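Local coordinates for protein flap endonuclease 1 (Desulfurococcus amylolyticus, PDB 3ORY) that probably cuts single-stranded 5′ flaps from branched DNA as a structure-specific, metal-dependent nuclease of a hyperthermophilic archaeon, at residues Y77-I82 / S151-M156; A51-P56 / H71-F76. All coordinates share one frame; numbering follows the deposited sequence.

Contact 1: Y77-I82 / S151-M156; sequences YRTINI and SLLDAM
Met156 carries most of the apolar contact, reaching with its terminal methyl across to Thr79 and Ile80. The Met156 side chain is extended about chi2 and bends at chi3 (70°), which carries CE to the flank of the other helix. There Met156 CE lies 3.9 Å from Thr79 CB, with Thr79 CG2 next to it at nearly the same range. Met156 CE also meets Ile80 CG1 at 3.9 Å, and here the two side chains run at about a right angle, the methionine striking the isoleucine chain from the side. Leu153 adds a looser touch, its CD2 standing 4.4 Å from Thr79 OG1.

Segments 77-82 and 151-156, parts of helices 70-84 and 143-156, run in broadly the same direction, with axes 36° apart that come within 11.9 Å. Each helix leads into a strand, 88-93 and 160-162 respectively, and those strands are parallel neighbours in the central sheet, in keeping with the alpha/beta core of PIN-like nucleases.

No hydrogen bond crosses between 77-82 and 151-156, and the hydroxyl of Thr79 finds its partners elsewhere. The hydroxyl of the buried Thr79 is hydrogen-bonded to Leu75 O one turn back along its own helix and to the hydroxyl of Tyr91 on strand 88-93. On the other helix, Met156 O pairs with the hydroxyl of Tyr340 on helix 330-347, and the Tyr340 side chain also touches Ile80.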
loop_
_atom_site.group_PDB
_atom_site.type_symbol
_atom_site.label_atom_id
_atom_site.label_comp_id
_atom_site.label_asym_id
_atom_site.label_seq_id
_atom_site.Cartn_x
_atom_site.Cartn_y
_atom_site.Cartn_z
ATOM N N TYR A 77 -4.448 14.594 4.083
ATOM C CA TYR A 77 -5.199 14.399 5.321
ATOM C C TYR A 77 -4.723 13.213 6.153
ATOM O O TYR A 77 -4.677 13.303 7.377
ATOM C CB TYR A 77 -6.707 14.330 5.047
ATOM C CG TYR A 77 -7.273 15.666 4.609
ATOM C CD1 TYR A 77 -7.341 16.746 5.504
ATOM C CD2 TYR A 77 -7.746 15.859 3.308
ATOM C CE1 TYR A 77 -7.860 17.985 5.108
ATOM C CE2 TYR A 77 -8.274 17.099 2.906
ATOM C CZ TYR A 77 -8.319 18.150 3.810
ATOM O OH TYR A 77 -8.827 19.368 3.417
ATOM N N ARG A 78 -4.362 12.112 5.492
ATOM C CA ARG A 78 -3.879 10.932 6.206
ATOM C C ARG A 78 -2.511 11.178 6.833
ATOM O O ARG A 78 -2.265 10.750 7.963
ATOM C CB ARG A 78 -3.837 9.707 5.288
ATOM C CG ARG A 78 -3.231 8.446 5.912
ATOM C CD ARG A 78 -4.042 7.957 7.118
ATOM N NE ARG A 78 -5.459 7.765 6.798
ATOM C CZ ARG A 78 -6.285 6.987 7.496
ATOM N NH1 ARG A 78 -5.837 6.311 8.544
ATOM N NH2 ARG A 78 -7.554 6.871 7.135
ATOM N N THR A 79 -1.629 11.872 6.111
ATOM C CA THR A 79 -0.297 12.177 6.647
ATOM C C THR A 79 -0.399 13.079 7.876
ATOM O O THR A 79 0.327 12.879 8.851
ATOM C CB THR A 79 0.644 12.793 5.598
ATOM O OG1 THR A 79 0.775 11.887 4.492
ATOM C CG2 THR A 79 2.033 13.049 6.190
ATOM N N ILE A 80 -1.295 14.063 7.810
ATOM C CA ILE A 80 -1.597 14.927 8.959
ATOM C C ILE A 80 -2.023 14.089 10.161
ATOM O O ILE A 80 -1.488 14.266 11.254
ATOM C CB ILE A 80 -2.673 15.990 8.634
ATOM C CG1 ILE A 80 -2.106 17.013 7.653
ATOM C CG2 ILE A 80 -3.143 16.726 9.917
ATOM C CD1 ILE A 80 -3.115 18.056 7.212
ATOM N N ASN A 81 -2.961 13.165 9.946
ATOM C CA ASN A 81 -3.454 12.284 11.024
ATOM C C ASN A 81 -2.358 11.450 11.650
ATOM O O ASN A 81 -2.321 11.269 12.867
ATOM C CB ASN A 81 -4.518 11.331 10.507
ATOM C CG ASN A 81 -5.829 12.006 10.243
ATOM O OD1 ASN A 81 -6.302 12.859 11.028
ATOM N ND2 ASN A 81 -6.459 11.613 9.138
ATOM N N ILE A 82 -1.477 10.938 10.796
ATOM C CA ILE A 82 -0.360 10.096 11.216
ATOM C C ILE A 82 0.583 10.901 12.114
ATOM O O ILE A 82 0.952 10.456 13.197
ATOM C CB ILE A 82 0.354 9.503 9.971
ATOM C CG1 ILE A 82 -0.510 8.398 9.361
ATOM C CG2 ILE A 82 1.718 8.960 10.311
ATOM C CD1 ILE A 82 0.013 7.882 8.022
ATOM N N SER A 151 5.958 16.527 -4.589
ATOM C CA SER A 151 5.909 17.978 -4.358
ATOM C C SER A 151 5.099 18.326 -3.118
ATOM O O SER A 151 5.489 19.206 -2.351
ATOM C CB SER A 151 5.321 18.716 -5.565
ATOM O OG SER A 151 6.164 18.572 -6.696
ATOM N N LEU A 152 3.969 17.651 -2.927
ATOM C CA LEU A 152 3.133 17.905 -1.749
ATOM C C LEU A 152 3.870 17.558 -0.444
ATOM O O LEU A 152 3.845 18.331 0.520
ATOM C CB LEU A 152 1.798 17.152 -1.839
ATOM C CG LEU A 152 0.881 17.279 -0.611
ATOM C CD1 LEU A 152 0.436 18.751 -0.373
ATOM C CD2 LEU A 152 -0.326 16.355 -0.736
ATOM N N LEU A 153 4.519 16.393 -0.416
ATOM C CA LEU A 153 5.284 15.981 0.758
ATOM C C LEU A 153 6.396 16.978 1.077
ATOM O O LEU A 153 6.576 17.337 2.248
ATOM C CB LEU A 153 5.823 14.548 0.606
ATOM C CG LEU A 153 4.735 13.468 0.479
ATOM C CD1 LEU A 153 5.329 12.134 0.018
ATOM C CD2 LEU A 153 3.940 13.284 1.779
ATOM N N ASP A 154 7.121 17.429 0.039
ATOM C CA ASP A 154 8.127 18.489 0.192
ATOM C C ASP A 154 7.531 19.716 0.884
ATOM O O ASP A 154 8.100 20.232 1.852
ATOM C CB ASP A 154 8.712 18.929 -1.164
ATOM C CG ASP A 154 9.538 17.839 -1.845
ATOM O OD1 ASP A 154 9.851 16.814 -1.201
ATOM O OD2 ASP A 154 9.863 18.015 -3.044
ATOM N N ALA A 155 6.387 20.179 0.386
ATOM C CA ALA A 155 5.695 21.326 0.989
ATOM C C ALA A 155 5.302 21.081 2.453
ATOM O O ALA A 155 5.318 22.012 3.275
ATOM C CB ALA A 155 4.482 21.705 0.160
ATOM N N MET A 156 4.962 19.833 2.777
ATOM C CA MET A 156 4.546 19.453 4.142
ATOM C C MET A 156 5.734 19.210 5.084
ATOM O O MET A 156 5.548 19.053 6.287
ATOM C CB MET A 156 3.655 18.197 4.116
ATOM C CG MET A 156 2.313 18.360 3.388
ATOM S SD MET A 156 1.329 16.832 3.337
ATOM C CE MET A 156 0.842 16.664 5.053
#

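Contact 2: A51-P56 / H71-F76; sequences AAIRQP and HLSGLF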
loop_
_atom_site.group_PDB
_atom_site.type_symbol
_atom_site.label_atom_id
_atom_site.label_comp_id
_atom_site.label_asym_id
_atom_site.label_seq_id
_atom_site.Cartn_x
_atom_site.Cartn_y
_atom_site.Cartn_z
ATOM N N ALA A 51 -8.500 4.613 -4.308
ATOM C CA ALA A 51 -9.652 3.737 -4.137
ATOM C C ALA A 51 -10.587 4.174 -3.000
ATOM O O ALA A 51 -11.807 4.012 -3.096
ATOM C CB ALA A 51 -9.184 2.289 -3.909
ATOM N N ALA A 52 -10.021 4.714 -1.922
ATOM C CA ALA A 52 -10.805 4.956 -0.695
ATOM C C ALA A 52 -11.424 6.354 -0.612
ATOM O O ALA A 52 -12.449 6.548 0.050
ATOM C CB ALA A 52 -9.957 4.670 0.551
ATOM N N ILE A 53 -10.801 7.326 -1.269
ATOM C CA ILE A 53 -11.273 8.699 -1.188
ATOM C C ILE A 53 -12.104 9.058 -2.419
ATOM O O ILE A 53 -11.582 9.190 -3.524
ATOM C CB ILE A 53 -10.108 9.670 -0.903
ATOM C CG1 ILE A 53 -9.489 9.292 0.454
ATOM C CG2 ILE A 53 -10.594 11.118 -0.872
ATOM C CD1 ILE A 53 -8.092 9.715 0.613
ATOM N N ARG A 54 -13.412 9.178 -2.200
ATOM C CA ARG A 54 -14.398 9.307 -3.270
ATOM C C ARG A 54 -15.494 10.301 -2.899
ATOM O O ARG A 54 -15.740 10.556 -1.722
ATOM C CB ARG A 54 -15.035 7.942 -3.567
ATOM C CG ARG A 54 -14.056 6.889 -4.123
ATOM C CD ARG A 54 -13.589 7.282 -5.521
ATOM N NE ARG A 54 -12.497 6.454 -6.017
ATOM C CZ ARG A 54 -12.573 5.641 -7.067
ATOM N NH1 ARG A 54 -13.701 5.529 -7.767
ATOM N NH2 ARG A 54 -11.504 4.944 -7.424
ATOM N N GLN A 55 -16.142 10.859 -3.917
ATOM C CA GLN A 55 -17.357 11.652 -3.745
ATOM C C GLN A 55 -18.447 10.714 -3.197
ATOM O O GLN A 55 -18.275 9.487 -3.237
ATOM C CB GLN A 55 -17.758 12.302 -5.084
ATOM C CG GLN A 55 -16.750 13.364 -5.585
ATOM C CD GLN A 55 -17.116 13.996 -6.933
ATOM O OE1 GLN A 55 -16.266 14.137 -7.818
ATOM N NE2 GLN A 55 -18.373 14.385 -7.088
ATOM N N PRO A 56 -19.553 11.268 -2.650
ATOM C CA PRO A 56 -20.565 10.379 -2.062
ATOM C C PRO A 56 -21.056 9.249 -2.986
ATOM O O PRO A 56 -21.287 8.129 -2.512
ATOM C CB PRO A 56 -21.703 11.340 -1.696
ATOM C CG PRO A 56 -21.001 12.631 -1.409
ATOM C CD PRO A 56 -19.841 12.690 -2.372
ATOM N N HIS A 71 -5.745 11.108 -4.691
ATOM C CA HIS A 71 -4.440 10.690 -4.176
ATOM C C HIS A 71 -3.796 11.788 -3.334
ATOM O O HIS A 71 -3.158 11.503 -2.318
ATOM C CB HIS A 71 -3.514 10.308 -5.340
ATOM C CG HIS A 71 -3.307 11.407 -6.328
ATOM N ND1 HIS A 71 -4.348 12.002 -7.005
ATOM C CD2 HIS A 71 -2.181 12.023 -6.752
ATOM C CE1 HIS A 71 -3.872 12.943 -7.801
ATOM N NE2 HIS A 71 -2.558 12.968 -7.672
ATOM N N LEU A 72 -3.984 13.036 -3.754
ATOM C CA LEU A 72 -3.457 14.189 -3.026
ATOM C C LEU A 72 -4.248 14.470 -1.759
ATOM O O LEU A 72 -3.672 14.871 -0.754
ATOM C CB LEU A 72 -3.450 15.449 -3.909
ATOM C CG LEU A 72 -2.573 15.387 -5.152
ATOM C CD1 LEU A 72 -2.757 16.625 -6.015
ATOM C CD2 LEU A 72 -1.090 15.176 -4.798
ATOM N N SER A 73 -5.563 14.273 -1.820
ATOM C CA SER A 73 -6.425 14.457 -0.663
ATOM C C SER A 73 -6.078 13.457 0.438
ATOM O O SER A 73 -5.865 13.833 1.595
ATOM C CB SER A 73 -7.889 14.308 -1.065
ATOM O OG SER A 73 -8.722 14.647 0.013
ATOM N N GLY A 74 -6.013 12.184 0.066
ATOM C CA GLY A 74 -5.538 11.142 0.974
ATOM C C GLY A 74 -4.165 11.420 1.540
ATOM O O GLY A 74 -3.962 11.361 2.762
ATOM N N LEU A 75 -3.215 11.741 0.666
ATOM C CA LEU A 75 -1.862 11.971 1.118
ATOM C C LEU A 75 -1.794 13.129 2.128
ATOM O O LEU A 75 -1.095 13.040 3.129
ATOM C CB LEU A 75 -0.933 12.230 -0.064
ATOM C CG LEU A 75 0.574 12.195 0.198
ATOM C CD1 LEU A 75 1.032 10.824 0.667
ATOM C CD2 LEU A 75 1.310 12.565 -1.075
ATOM N N PHE A 76 -2.516 14.204 1.846
ATOM C CA PHE A 76 -2.563 15.347 2.748
ATOM C C PHE A 76 -3.185 14.994 4.101
ATOM O O PHE A 76 -2.521 15.061 5.137
ATOM C CB PHE A 76 -3.318 16.501 2.079
ATOM C CG PHE A 76 -3.405 17.756 2.917
ATOM C CD1 PHE A 76 -2.252 18.457 3.284
ATOM C CD2 PHE A 76 -4.648 18.258 3.305
ATOM C CE1 PHE A 76 -2.348 19.635 4.050
ATOM C CE2 PHE A 76 -4.750 19.433 4.065
ATOM C CZ PHE A 76 -3.599 20.120 4.432
#
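The carbonyl oxygen of Ile53 accepts a hydrogen bond from Ser70 OG, at the start of helix 70-84, while the isoleucine side chain lies against Ser73 and Gly74 one turn further on. Ile53 is the first residue to leave helical geometry after helix 42-52 (phi -100°, psi 108°). Its side chain sets off toward the facing helix.

Across the contact itself there is no hydrogen bond, only van der Waals contact, and on the 51-56 side it rests on this one side chain. With CG2 anti to the backbone N, the branch methyl of Ile53 comes alongside Ser73, 4.1 Å from its OG and about as far from its CB. The other branch runs over Gly74: Ile53 CG1 is 4.4 Å from Gly74 CA, while CD1 is modelled too close to that carbon for its exact position to be trusted. With no side chain on Gly74, the backbones come near at this point, and Ile53 CA lies 6.6 Å from Gly74 CA. Cutting Ile53 back to an alanine would probably open a gap beside Gly74 and leave Ser73 without its methyl neighbour.

Next along the chain, Arg54 turns to other parts of the protein. Its NH1 is bonded to Gly58 O, and its NH2 to both Leu50 O and Met137 O, which ties the loop back to the helix it has just left.

Leu61, in the connection to helix 70-84, touches both Ile53 and Ser73. By analogy with other FEN1 enzymes, this connection probably belongs to the hydrophobic wedge that meets branched DNA. Helices 42-52 and 70-84 together form the crossover between parallel strands 37-41 and 88-93, and helix 143-156 packs against helix 70-84 through Leu75 and Phe76.

Helix 70-84 is common to both contacts: contact 2 uses its first turns and contact 1 the turns that follow, with centres 13 Å apart. Along the chain contact 2 closes before contact 1 opens. They meet directly through helix 143-156, where Leu152 CD2 packs 3.7 Å from Leu72 O, Met156 CE 3.7 Å from Phe76 O, and Leu153 CG 3.9 Å from Leu75 CD2. The shared helix therefore has the chain leaving helix 42-52 against Ser73 and Gly74, and helix 143-156 against Leu72, Leu75 and Phe76. Contact 2 adjoins the probably DNA-facing loop; helices 315-325 and 330-347 pack beside both contacts, through Phe76 in one and Met156 and Ile80 in the other.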